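Local coordinates for protein beta-1,4-mannanase (PDB 3VUP) that probably hydrolyses the beta-1,4-mannosidic bonds of mannan in the digestive fluid of the sea hare, at residues 29-34 against 38-43; 55-60 against 345-350; 126-131 against 193-198; 210-215 against 255-260. One frame throughout, in Å; residues are numbered along the deposited sequence. Where two conformers were deposited one is given.

Contact 1: residues 29-34 against 38-43; sequences AYDFGD and QRNKNR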
# COMPACT_ATOMS: atom_id res chain seq x y z
N ALA A 29 11.33 -6.61 7.18
CA ALA A 29 11.33 -5.62 8.27
C ALA A 29 12.72 -5.16 8.69
O ALA A 29 12.86 -4.46 9.69
CB ALA A 29 10.55 -6.12 9.48
N TYR A 30 13.73 -5.57 7.92
CA TYR A 30 15.14 -5.34 8.21
C TYR A 30 15.85 -4.74 7.01
O TYR A 30 17.03 -5.01 6.79
CB TYR A 30 15.82 -6.66 8.57
CG TYR A 30 15.82 -6.93 10.04
CD1 TYR A 30 14.66 -7.25 10.70
CD2 TYR A 30 17.00 -6.84 10.77
CE1 TYR A 30 14.66 -7.48 12.06
CE2 TYR A 30 17.02 -7.06 12.12
CZ TYR A 30 15.85 -7.38 12.76
OH TYR A 30 15.89 -7.59 14.12
N ASP A 31 15.14 -3.92 6.23
CA ASP A 31 15.68 -3.37 4.99
C ASP A 31 16.11 -1.91 5.10
O ASP A 31 16.91 -1.45 4.29
CB ASP A 31 14.66 -3.48 3.86
CG ASP A 31 14.51 -4.88 3.31
OD1 ASP A 31 15.53 -5.60 3.20
OD2 ASP A 31 13.36 -5.24 2.93
N PHE A 32 15.55 -1.19 6.07
CA PHE A 32 15.73 0.26 6.18
C PHE A 32 16.08 0.67 7.59
O PHE A 32 15.57 0.10 8.55
CB PHE A 32 14.47 0.98 5.70
CG PHE A 32 14.22 0.78 4.24
CD1 PHE A 32 14.91 1.54 3.31
CD2 PHE A 32 13.40 -0.24 3.80
CE1 PHE A 32 14.74 1.32 1.97
CE2 PHE A 32 13.23 -0.47 2.45
CZ PHE A 32 13.90 0.32 1.54
N GLY A 33 16.95 1.66 7.71
CA GLY A 33 17.34 2.17 9.01
C GLY A 33 18.42 1.32 9.64
O GLY A 33 18.63 0.18 9.23
N ASP A 34 19.10 1.88 10.63
CA ASP A 34 20.16 1.17 11.35
C ASP A 34 21.16 0.46 10.43
O ASP A 34 21.60 -0.66 10.71
CB ASP A 34 19.55 0.20 12.38
CG ASP A 34 18.82 0.93 13.51
OD1 ASP A 34 18.91 2.17 13.59
OD2 ASP A 34 18.16 0.25 14.32
N GLN A 38 22.00 -0.01 3.19
CA GLN A 38 23.26 -0.19 2.48
C GLN A 38 23.69 -1.66 2.47
O GLN A 38 24.32 -2.11 1.52
CB GLN A 38 24.35 0.72 3.05
CG GLN A 38 24.13 2.21 2.79
CD GLN A 38 24.08 2.58 1.31
OE1 GLN A 38 24.66 1.89 0.47
NE2 GLN A 38 23.40 3.67 1.00
N ARG A 39 23.31 -2.41 3.51
CA ARG A 39 23.62 -3.83 3.56
C ARG A 39 22.81 -4.64 2.55
O ARG A 39 23.29 -5.64 2.01
CB ARG A 39 23.44 -4.39 4.97
CG ARG A 39 24.54 -3.96 5.93
CD ARG A 39 24.46 -4.71 7.25
NE ARG A 39 23.36 -4.24 8.08
CZ ARG A 39 23.47 -3.25 8.97
NH1 ARG A 39 24.63 -2.63 9.13
NH2 ARG A 39 22.42 -2.89 9.68
N ASN A 40 21.57 -4.21 2.29
CA ASN A 40 20.68 -4.94 1.38
C ASN A 40 20.63 -4.39 -0.04
O ASN A 40 20.05 -5.02 -0.93
CB ASN A 40 19.24 -4.96 1.93
CG ASN A 40 19.05 -5.95 3.07
OD1 ASN A 40 18.67 -7.11 2.85
ND2 ASN A 40 19.25 -5.49 4.30
N LYS A 41 21.22 -3.22 -0.26
CA LYS A 41 21.13 -2.53 -1.54
C LYS A 41 21.64 -3.37 -2.72
O LYS A 41 21.06 -3.33 -3.81
CB LYS A 41 21.86 -1.19 -1.49
CG LYS A 41 21.80 -0.39 -2.78
CD LYS A 41 22.46 0.97 -2.62
CE LYS A 41 22.35 1.79 -3.89
NZ LYS A 41 22.95 3.14 -3.71
N ASN A 42 22.71 -4.13 -2.51
CA ASN A 42 23.26 -4.94 -3.59
C ASN A 42 22.32 -6.04 -4.06
O ASN A 42 22.48 -6.56 -5.16
CB ASN A 42 24.63 -5.52 -3.22
CG ASN A 42 24.55 -6.59 -2.15
OD1 ASN A 42 23.74 -6.51 -1.23
ND2 ASN A 42 25.41 -7.61 -2.27
N ARG A 43 21.33 -6.39 -3.24
CA ARG A 43 20.30 -7.33 -3.66
C ARG A 43 19.01 -6.65 -4.12
O ARG A 43 18.29 -7.18 -4.97
CB ARG A 43 20.00 -8.34 -2.55
CG ARG A 43 21.14 -9.31 -2.29
CD ARG A 43 20.76 -10.32 -1.23
NE ARG A 43 20.67 -9.72 0.10
CZ ARG A 43 19.96 -10.21 1.11
NH1 ARG A 43 19.26 -11.32 0.95
NH2 ARG A 43 19.95 -9.59 2.28
O HOH W 1 19.09 -6.71 7.24
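Asn40 and Asp31 form the close-set half of this contact, both buried, with the amide of one crossing the carboxylate of the other at about a right angle and their planes 83° apart. The two OD1 atoms, Asp31 OD1 and Asn40 OD1, approach to 3.5 Å. Two oxygens cannot bond to each other, and each is satisfied by Ser27, whose backbone N serves Asp31 OD1 and whose OG pairs with Asn40 OD1. The same loop holds Asp31 OD2 through Met26 N, fixing the rotation of the carboxylate. Asn40 has CG anti to its carbonyl carbon (chi1 -76°), which turns the amide toward the loop, while ND2 also bonds back to Gln36 O in the first turn of its own helix. ND2 also donates to a water at 3.2 Å, which in turn donates to Tyr30 O at 2.7 Å, bridging helix and loop. In this (beta/alpha)8 barrel, the loop runs from the first barrel strand, 18-22, to helix 36-53, so the contact folds a strand-to-helix connection back onto the first turns of the helix it leads into. Phe32 turns to the other side of the loop, packing on helix 88-101 and strand 58-65. Toward solvent the contact thins to Arg39, an exposed residue modelled in two conformers. In one of them its guanidinium edge brings NH2 to 2.6 Å from Asp34 O, with a bent N-H...O angle of 136°, so this bond is doubtful as a lasting tie. Asp34 itself is held by other means, its OD1 accepting from Lys84 N and Gln85 N.

Contact 2: residues 55-60 against 345-350; sequences GGNSMR and GKIPIS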
# COMPACT_ATOMS: atom_id res chain seq x y z
N GLY A 55 9.81 -3.90 -18.30
CA GLY A 55 8.79 -2.94 -18.69
C GLY A 55 7.88 -2.45 -17.57
O GLY A 55 6.86 -1.81 -17.84
N GLY A 56 8.24 -2.74 -16.32
CA GLY A 56 7.49 -2.23 -15.20
C GLY A 56 7.83 -0.78 -14.93
O GLY A 56 8.92 -0.31 -15.29
N ASN A 57 6.92 -0.08 -14.26
CA ASN A 57 7.15 1.30 -13.84
C ASN A 57 6.90 1.53 -12.36
O ASN A 57 7.00 2.67 -11.91
CB ASN A 57 6.33 2.30 -14.68
CG ASN A 57 4.84 2.16 -14.48
OD1 ASN A 57 4.36 1.56 -13.51
ND2 ASN A 57 4.08 2.71 -15.41
N SER A 58 6.57 0.49 -11.59
CA SER A 58 6.07 0.62 -10.21
C SER A 58 6.59 -0.48 -9.31
O SER A 58 6.48 -1.65 -9.70
CB SER A 58 4.54 0.48 -10.19
OG SER A 58 3.88 1.61 -10.69
N MET A 59 7.07 -0.14 -8.11
CA MET A 59 7.48 -1.12 -7.10
C MET A 59 6.84 -0.77 -5.75
O MET A 59 7.06 0.34 -5.26
CB MET A 59 9.00 -1.09 -6.96
CG MET A 59 9.59 -2.10 -5.99
SD MET A 59 9.72 -3.77 -6.65
CE MET A 59 11.29 -3.68 -7.53
N ARG A 60 6.11 -1.70 -5.15
CA ARG A 60 5.65 -1.57 -3.78
C ARG A 60 6.62 -2.38 -2.91
O ARG A 60 6.99 -3.49 -3.27
CB ARG A 60 4.23 -2.12 -3.64
CG ARG A 60 3.66 -2.09 -2.21
CD ARG A 60 2.18 -2.35 -2.26
NE ARG A 60 1.46 -2.36 -0.99
CZ ARG A 60 0.97 -3.44 -0.39
NH1 ARG A 60 1.24 -4.66 -0.84
NH2 ARG A 60 0.21 -3.29 0.69
N GLY A 345 -3.99 4.15 -20.31
CA GLY A 345 -2.78 4.73 -19.77
C GLY A 345 -1.51 4.12 -20.33
O GLY A 345 -1.44 2.92 -20.58
N LYS A 346 -0.50 4.97 -20.52
CA LYS A 346 0.80 4.53 -20.99
C LYS A 346 1.64 4.03 -19.82
O LYS A 346 1.51 4.51 -18.70
CB LYS A 346 1.48 5.71 -21.68
CG LYS A 346 2.87 5.46 -22.21
CD LYS A 346 3.48 6.76 -22.70
CE LYS A 346 4.89 6.53 -23.21
NZ LYS A 346 5.46 7.81 -23.73
N ILE A 347 2.51 3.07 -20.09
CA ILE A 347 3.32 2.46 -19.04
C ILE A 347 4.76 2.98 -18.96
O ILE A 347 5.20 3.33 -17.87
CB ILE A 347 3.21 0.91 -19.08
CG1 ILE A 347 1.80 0.48 -18.65
CG2 ILE A 347 4.27 0.27 -18.20
CD1 ILE A 347 1.46 -0.96 -18.93
N PRO A 348 5.49 3.08 -20.09
CA PRO A 348 6.87 3.58 -19.96
C PRO A 348 6.91 5.00 -19.41
O PRO A 348 6.11 5.85 -19.81
CB PRO A 348 7.38 3.55 -21.40
CG PRO A 348 6.59 2.47 -22.05
CD PRO A 348 5.22 2.58 -21.45
N ILE A 349 7.85 5.24 -18.50
CA ILE A 349 8.02 6.55 -17.90
C ILE A 349 9.48 6.95 -17.92
O ILE A 349 10.37 6.12 -18.11
CB ILE A 349 7.49 6.60 -16.45
CG1 ILE A 349 8.28 5.67 -15.53
CG2 ILE A 349 5.99 6.29 -16.40
CD1 ILE A 349 7.92 5.82 -14.07
N SER A 350 9.70 8.24 -17.75
CA SER A 350 11.04 8.79 -17.69
C SER A 350 11.11 9.74 -16.50
O SER A 350 10.38 10.74 -16.46
CB SER A 350 11.36 9.53 -18.99
OG SER A 350 12.69 10.02 -19.00
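Gly55 O meets the CG2 methyl of Ile347 at 3.3 Å, where the chain has just left helix 36-53. Gly55 closes that helix in a Schellman motif, with a positive phi at which a side chain would collide with the carbonyl O of the residue before. Beyond Gly56 comes Asn57, the residue that carries the contact. Its CG sits between the backbone N and the carbonyl carbon (chi1 65°), which brings the amide round to the backbone of 345-350. There ND2 donates to Ile347 O at 2.8 Å, in the carbonyl plane and on a lone pair, with an N-H...O angle of 156°. Its ND2 also bonds to Phe17 O, while OD1 accepts from Ser19 N, so the buried amide is gripped at both ends and cannot easily flip. The apolar flank of the same side chain is used as well, Asn57 CB lying 3.9 Å from Ile349 CD1. Ile347 CG2 lies beside the amide, 3.7 Å from Asn57 ND2. With an alanine here, Ile347 O and Phe17 O would probably lose their side-chain donor and the C-terminal tail would be held less firmly. Ser58, in one of its two conformers, adds OG to Asn57 OD1 at 2.9 Å. Farther along, Arg60 turns into the barrel, forming salt bridges with Asp158 and Glu293. The contact thus lies where the second strand of a TIM barrel, 58-65, begins, and it joins the C-terminal tail that follows helix 324-338 to the N-terminal end of the barrel, beside the start of strand 18-22.

Contact 3: residues 126-131 against 193-198; sequences LIKDQH and NKYLYQ. With SO4 (sulfate ion), chain J.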
# COMPACT_ATOMS: atom_id res chain seq x y z
N LEU A 126 0.44 2.25 18.76
CA LEU A 126 0.17 3.34 17.83
C LEU A 126 -1.29 3.36 17.39
O LEU A 126 -1.86 4.42 17.13
CB LEU A 126 1.07 3.24 16.60
CG LEU A 126 2.58 3.27 16.85
CD1 LEU A 126 3.29 3.29 15.51
CD2 LEU A 126 2.98 4.47 17.70
N ILE A 127 -1.89 2.18 17.28
CA ILE A 127 -3.28 2.08 16.88
C ILE A 127 -4.22 2.48 18.02
O ILE A 127 -5.23 3.16 17.79
CB ILE A 127 -3.61 0.65 16.39
CG1 ILE A 127 -2.81 0.35 15.11
CG2 ILE A 127 -5.10 0.49 16.14
CD1 ILE A 127 -2.82 -1.12 14.72
N LYS A 128 -3.88 2.08 19.24
CA LYS A 128 -4.79 2.28 20.36
C LYS A 128 -4.59 3.59 21.14
O LYS A 128 -5.55 4.10 21.71
CB LYS A 128 -4.74 1.08 21.31
CG LYS A 128 -5.30 -0.19 20.71
CD LYS A 128 -5.29 -1.34 21.71
CE LYS A 128 -5.89 -2.60 21.09
NZ LYS A 128 -5.57 -3.82 21.88
N ASP A 129 -3.36 4.11 21.15
CA ASP A 129 -2.98 5.23 22.03
C ASP A 129 -2.63 6.45 21.18
O ASP A 129 -1.65 6.45 20.43
CB ASP A 129 -1.79 4.79 22.90
CG ASP A 129 -1.39 5.83 23.95
OD1 ASP A 129 -1.09 5.42 25.09
OD2 ASP A 129 -1.33 7.04 23.64
N GLN A 130 -3.44 7.50 21.31
CA GLN A 130 -3.26 8.72 20.52
C GLN A 130 -1.93 9.40 20.77
O GLN A 130 -1.34 9.99 19.86
CB GLN A 130 -4.41 9.70 20.78
CG GLN A 130 -5.77 9.25 20.28
CD GLN A 130 -6.82 10.34 20.38
OE1 GLN A 130 -7.94 10.20 19.88
NE2 GLN A 130 -6.47 11.44 21.03
N HIS A 131 -1.44 9.35 22.00
CA HIS A 131 -0.17 9.98 22.31
C HIS A 131 1.00 9.25 21.68
O HIS A 131 1.94 9.87 21.19
CB HIS A 131 0.01 10.12 23.82
CG HIS A 131 -1.08 10.91 24.48
ND1 HIS A 131 -1.24 12.26 24.26
CD2 HIS A 131 -2.07 10.55 25.33
CE1 HIS A 131 -2.28 12.70 24.96
NE2 HIS A 131 -2.80 11.67 25.61
N ASN A 193 -8.90 -11.28 15.89
CA ASN A 193 -9.91 -10.23 15.98
C ASN A 193 -9.46 -9.26 17.06
O ASN A 193 -9.69 -9.52 18.24
CB ASN A 193 -11.26 -10.83 16.38
CG ASN A 193 -11.85 -11.74 15.32
OD1 ASN A 193 -11.35 -11.83 14.20
ND2 ASN A 193 -12.94 -12.41 15.67
N LYS A 194 -8.84 -8.16 16.68
CA LYS A 194 -8.13 -7.30 17.62
C LYS A 194 -8.64 -5.85 17.68
O LYS A 194 -8.76 -5.29 18.77
CB LYS A 194 -6.64 -7.32 17.28
CG LYS A 194 -5.67 -7.13 18.43
CD LYS A 194 -4.27 -7.42 17.92
CE LYS A 194 -3.22 -7.40 19.01
NZ LYS A 194 -1.89 -7.65 18.41
N TYR A 195 -8.91 -5.25 16.52
CA TYR A 195 -9.15 -3.80 16.45
C TYR A 195 -10.56 -3.39 16.03
O TYR A 195 -11.23 -4.09 15.26
CB TYR A 195 -8.13 -3.12 15.53
CG TYR A 195 -6.72 -3.36 16.01
CD1 TYR A 195 -6.29 -2.84 17.21
CD2 TYR A 195 -5.83 -4.13 15.27
CE1 TYR A 195 -5.01 -3.08 17.67
CE2 TYR A 195 -4.55 -4.37 15.72
CZ TYR A 195 -4.15 -3.85 16.92
OH TYR A 195 -2.87 -4.10 17.36
N LEU A 196 -10.98 -2.24 16.55
CA LEU A 196 -12.20 -1.57 16.13
C LEU A 196 -11.88 -0.47 15.11
O LEU A 196 -10.77 0.10 15.10
CB LEU A 196 -12.94 -0.97 17.34
CG LEU A 196 -13.47 -1.97 18.38
CD1 LEU A 196 -14.25 -1.25 19.48
CD2 LEU A 196 -14.33 -3.02 17.70
N TYR A 197 -12.86 -0.18 14.26
CA TYR A 197 -12.61 0.72 13.14
C TYR A 197 -12.35 2.16 13.54
O TYR A 197 -11.60 2.84 12.84
CB TYR A 197 -13.67 0.63 12.03
CG TYR A 197 -13.18 -0.22 10.88
CD1 TYR A 197 -12.32 0.29 9.92
CD2 TYR A 197 -13.54 -1.55 10.77
CE1 TYR A 197 -11.84 -0.50 8.88
CE2 TYR A 197 -13.08 -2.34 9.74
CZ TYR A 197 -12.23 -1.81 8.79
OH TYR A 197 -11.77 -2.62 7.78
N GLN A 198 -12.92 2.64 14.63
CA GLN A 198 -12.62 4.03 14.97
C GLN A 198 -11.12 4.21 15.21
O GLN A 198 -10.52 5.20 14.77
CB GLN A 198 -13.44 4.52 16.17
CG GLN A 198 -13.28 6.02 16.42
CD GLN A 198 -14.16 6.51 17.56
OE1 GLN A 198 -14.99 5.77 18.09
NE2 GLN A 198 -13.96 7.77 17.95
S SO4 J . -5.58 10.35 27.34
O1 SO4 J . -5.22 11.74 27.09
O2 SO4 J . -5.20 9.53 26.18
O3 SO4 J . -4.88 9.87 28.52
O4 SO4 J . -7.02 10.24 27.54
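Ile127 lies over one face of the Tyr195 ring and uses both of its branches. CD1 stands 4.0 Å from the ring centroid, 22° off the normal, in a CH-pi contact, while CG2 touches Tyr195 CD1 at 3.7 Å. Having CG2 anti to the backbone N and CG1 beside it (chi1 -65°) sets Ile127 CD1 over the CZ-CE2 part of the ring and CG2 over its CD1-CE1 bond. Lys128, extended beyond CG, runs at about a right angle to the Tyr195 side chain and brings CE obliquely to CE1, 3.6 Å away. On the opposite face Lys194 CB lies 3.8 Å above the plane, near the rim, so the ring is sandwiched between its own neighbour and the helix. In the next shell the phenol OH is hydrogen-bonded to Asp124 OD1, and Lys128 NZ makes a long, weak ion pair with the same atom. In the (beta/alpha)8 barrel the contact joins helix 122-128, after strand 105-112, to the loop between strand 157-161 and helix 197-214, where backbone bonds to Met166 and Ile168 hold Tyr195. At the far end, His131 NE2 donates almost straight, 171°, to O1 of a sulfate probably from the crystallisation liquor. No hydrogen bond joins the two segments directly, so their own contact rests on dispersion and CH-pi packing, with the phenol polarity satisfied by Asp124.

Contact 4: residues 210-215 against 255-260; sequences AIKTTD and VFDFYQ. With SO4 (sulfate ion), chain D.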
# COMPACT_ATOMS: atom_id res chain seq x y z
N ALA A 210 -0.74 14.00 8.11
CA ALA A 210 0.64 14.39 8.38
C ALA A 210 1.47 14.38 7.10
O ALA A 210 2.26 15.30 6.85
CB ALA A 210 1.26 13.46 9.41
N ILE A 211 1.30 13.34 6.28
CA ILE A 211 2.02 13.25 5.02
C ILE A 211 1.71 14.44 4.11
O ILE A 211 2.61 15.09 3.59
CB ILE A 211 1.74 11.91 4.31
CG1 ILE A 211 2.36 10.76 5.10
CG2 ILE A 211 2.26 11.94 2.87
CD1 ILE A 211 1.89 9.40 4.66
N LYS A 212 0.43 14.73 3.94
CA LYS A 212 0.02 15.78 3.01
C LYS A 212 0.08 17.20 3.57
O LYS A 212 -0.17 18.17 2.84
CB LYS A 212 -1.30 15.44 2.34
CG LYS A 212 -1.11 14.32 1.32
CD LYS A 212 -2.38 13.98 0.55
CE LYS A 212 -3.33 13.13 1.37
NZ LYS A 212 -4.53 12.75 0.58
N THR A 213 0.40 17.34 4.85
CA THR A 213 0.77 18.63 5.41
C THR A 213 2.26 18.88 5.14
O THR A 213 2.68 19.98 4.81
CB THR A 213 0.54 18.70 6.94
OG1 THR A 213 -0.83 18.41 7.24
CG2 THR A 213 0.86 20.09 7.48
N THR A 214 3.04 17.82 5.26
CA THR A 214 4.49 17.91 5.15
C THR A 214 4.96 17.93 3.69
O THR A 214 5.86 18.70 3.33
CB THR A 214 5.13 16.75 5.92
OG1 THR A 214 4.71 16.81 7.28
CG2 THR A 214 6.64 16.81 5.86
N ASP A 215 4.34 17.09 2.87
CA ASP A 215 4.58 17.07 1.43
C ASP A 215 3.22 17.11 0.74
O ASP A 215 2.65 16.06 0.43
CB ASP A 215 5.35 15.82 1.01
CG ASP A 215 5.69 15.80 -0.47
OD1 ASP A 215 5.30 16.75 -1.20
OD2 ASP A 215 6.34 14.83 -0.92
N VAL A 255 -7.04 11.76 3.96
CA VAL A 255 -7.86 10.93 3.10
C VAL A 255 -6.96 10.26 2.07
O VAL A 255 -5.83 10.67 1.86
CB VAL A 255 -8.98 11.74 2.40
CG1 VAL A 255 -9.80 12.49 3.43
CG2 VAL A 255 -8.38 12.69 1.37
N PHE A 256 -7.46 9.20 1.45
CA PHE A 256 -6.70 8.52 0.41
C PHE A 256 -6.90 9.20 -0.94
O PHE A 256 -7.99 9.64 -1.29
CB PHE A 256 -7.10 7.05 0.34
CG PHE A 256 -6.79 6.31 1.59
CD1 PHE A 256 -5.50 6.35 2.11
CD2 PHE A 256 -7.76 5.61 2.29
CE1 PHE A 256 -5.18 5.70 3.28
CE2 PHE A 256 -7.44 4.96 3.47
CZ PHE A 256 -6.16 5.01 3.97
N ASP A 257 -5.81 9.27 -1.70
CA ASP A 257 -5.87 9.75 -3.08
C ASP A 257 -6.29 8.67 -4.06
O ASP A 257 -6.89 8.96 -5.10
CB ASP A 257 -4.51 10.32 -3.48
CG ASP A 257 -4.14 11.50 -2.64
OD1 ASP A 257 -4.62 12.60 -2.98
OD2 ASP A 257 -3.41 11.33 -1.63
N PHE A 258 -5.95 7.43 -3.75
CA PHE A 258 -6.36 6.31 -4.58
C PHE A 258 -6.53 5.10 -3.71
O PHE A 258 -5.96 5.01 -2.62
CB PHE A 258 -5.40 6.05 -5.75
CG PHE A 258 -4.00 5.60 -5.36
CD1 PHE A 258 -3.67 4.25 -5.36
CD2 PHE A 258 -3.01 6.53 -5.11
CE1 PHE A 258 -2.37 3.83 -5.08
CE2 PHE A 258 -1.71 6.13 -4.84
CZ PHE A 258 -1.38 4.78 -4.83
N TYR A 259 -7.38 4.19 -4.16
CA TYR A 259 -7.62 2.95 -3.46
C TYR A 259 -6.76 1.83 -4.05
O TYR A 259 -6.31 1.91 -5.19
CB TYR A 259 -9.09 2.59 -3.56
CG TYR A 259 -10.05 3.51 -2.82
CD1 TYR A 259 -9.92 3.74 -1.46
CD2 TYR A 259 -11.13 4.08 -3.48
CE1 TYR A 259 -10.84 4.54 -0.78
CE2 TYR A 259 -12.06 4.87 -2.81
CZ TYR A 259 -11.92 5.09 -1.46
OH TYR A 259 -12.83 5.84 -0.76
N GLN A 260 -6.56 0.79 -3.25
CA GLN A 260 -5.68 -0.31 -3.61
C GLN A 260 -6.30 -1.61 -3.11
O GLN A 260 -6.42 -1.81 -1.91
CB GLN A 260 -4.30 -0.11 -2.99
CG GLN A 260 -3.35 -1.25 -3.33
CD GLN A 260 -2.15 -1.37 -2.41
OE1 GLN A 260 -1.60 -2.46 -2.26
NE2 GLN A 260 -1.75 -0.27 -1.78
S SO4 D . -15.29 7.53 -3.11
O1 SO4 D . -15.57 8.96 -3.13
O2 SO4 D . -14.12 7.26 -3.93
O3 SO4 D . -15.03 7.09 -1.76
O4 SO4 D . -16.44 6.83 -3.68
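Charge and hydrogen bonding both fall on one atom, Lys212 NZ, which bridges to Asp257 and Val255. In the salt bridge the two side chains come from opposite directions, and Lys212 NZ reaches Asp257 OD2 at 2.9 Å from above the carboxylate plane, 41° out of it. Asp257 OD2 accepts a second bond from Val220 N, so the carboxylate ties the lysine to the neighbouring strand. The other bond runs from Lys212 NZ to Val255 O at 2.8 Å, with the donor 38° above the carbonyl plane and not on a lone pair. A bend at chi3 (-78°) in the otherwise extended chain sets NZ where it can serve both acceptors. In the (beta/alpha)8 barrel, helix 197-214 follows the fourth strand, 157-161, and precedes the fifth, 220-224, in the chain; Lys212 comes from its last turn and reaches the loop leading into the sixth strand, 259-262. With a methionine in its place, Asp257 would probably be left without its cationic mate and Val255 O without this donor. Van der Waals contact is slight: the CG2 methyl of Val255 lies 3.9 Å from Lys212 NZ, and the lysine chain also touches Val220. The last helical backbone bond runs from Asp215 N to Ile211 O at 2.7 Å; Asp215, the first residue to leave helical angles, forms a salt bridge with Arg1 through OD1. Ion binding is a separate matter: Tyr259 OH donates to O3 of a sulfate, probably from the crystallisation liquor, at 2.7 Å, and His286 N binds the same ion.

Contact 1 closes first along the chain, and helix 36-53 leads from it to the strand of contact 2. Contact 2 then joins 55-60 to the C-terminal tail, so contacts 3 and 4, which follow one another in series, both fall within the span it closes. Contacts 3 and 4 share helix 197-214, one at each end of it, their centres about 20 Å apart. Contacts 2 and 4 both reach the eight-stranded barrel and touch, Arg60 NE lying 3.3 Å from Gln260 OE1. Contacts 2 and 3, about 35 Å between centres, lie on opposite sides of the chain's centre. The centre of contact 1 is 24 to 29 Å from the others, so helices, loops and tail are joined at separate places on one barrel.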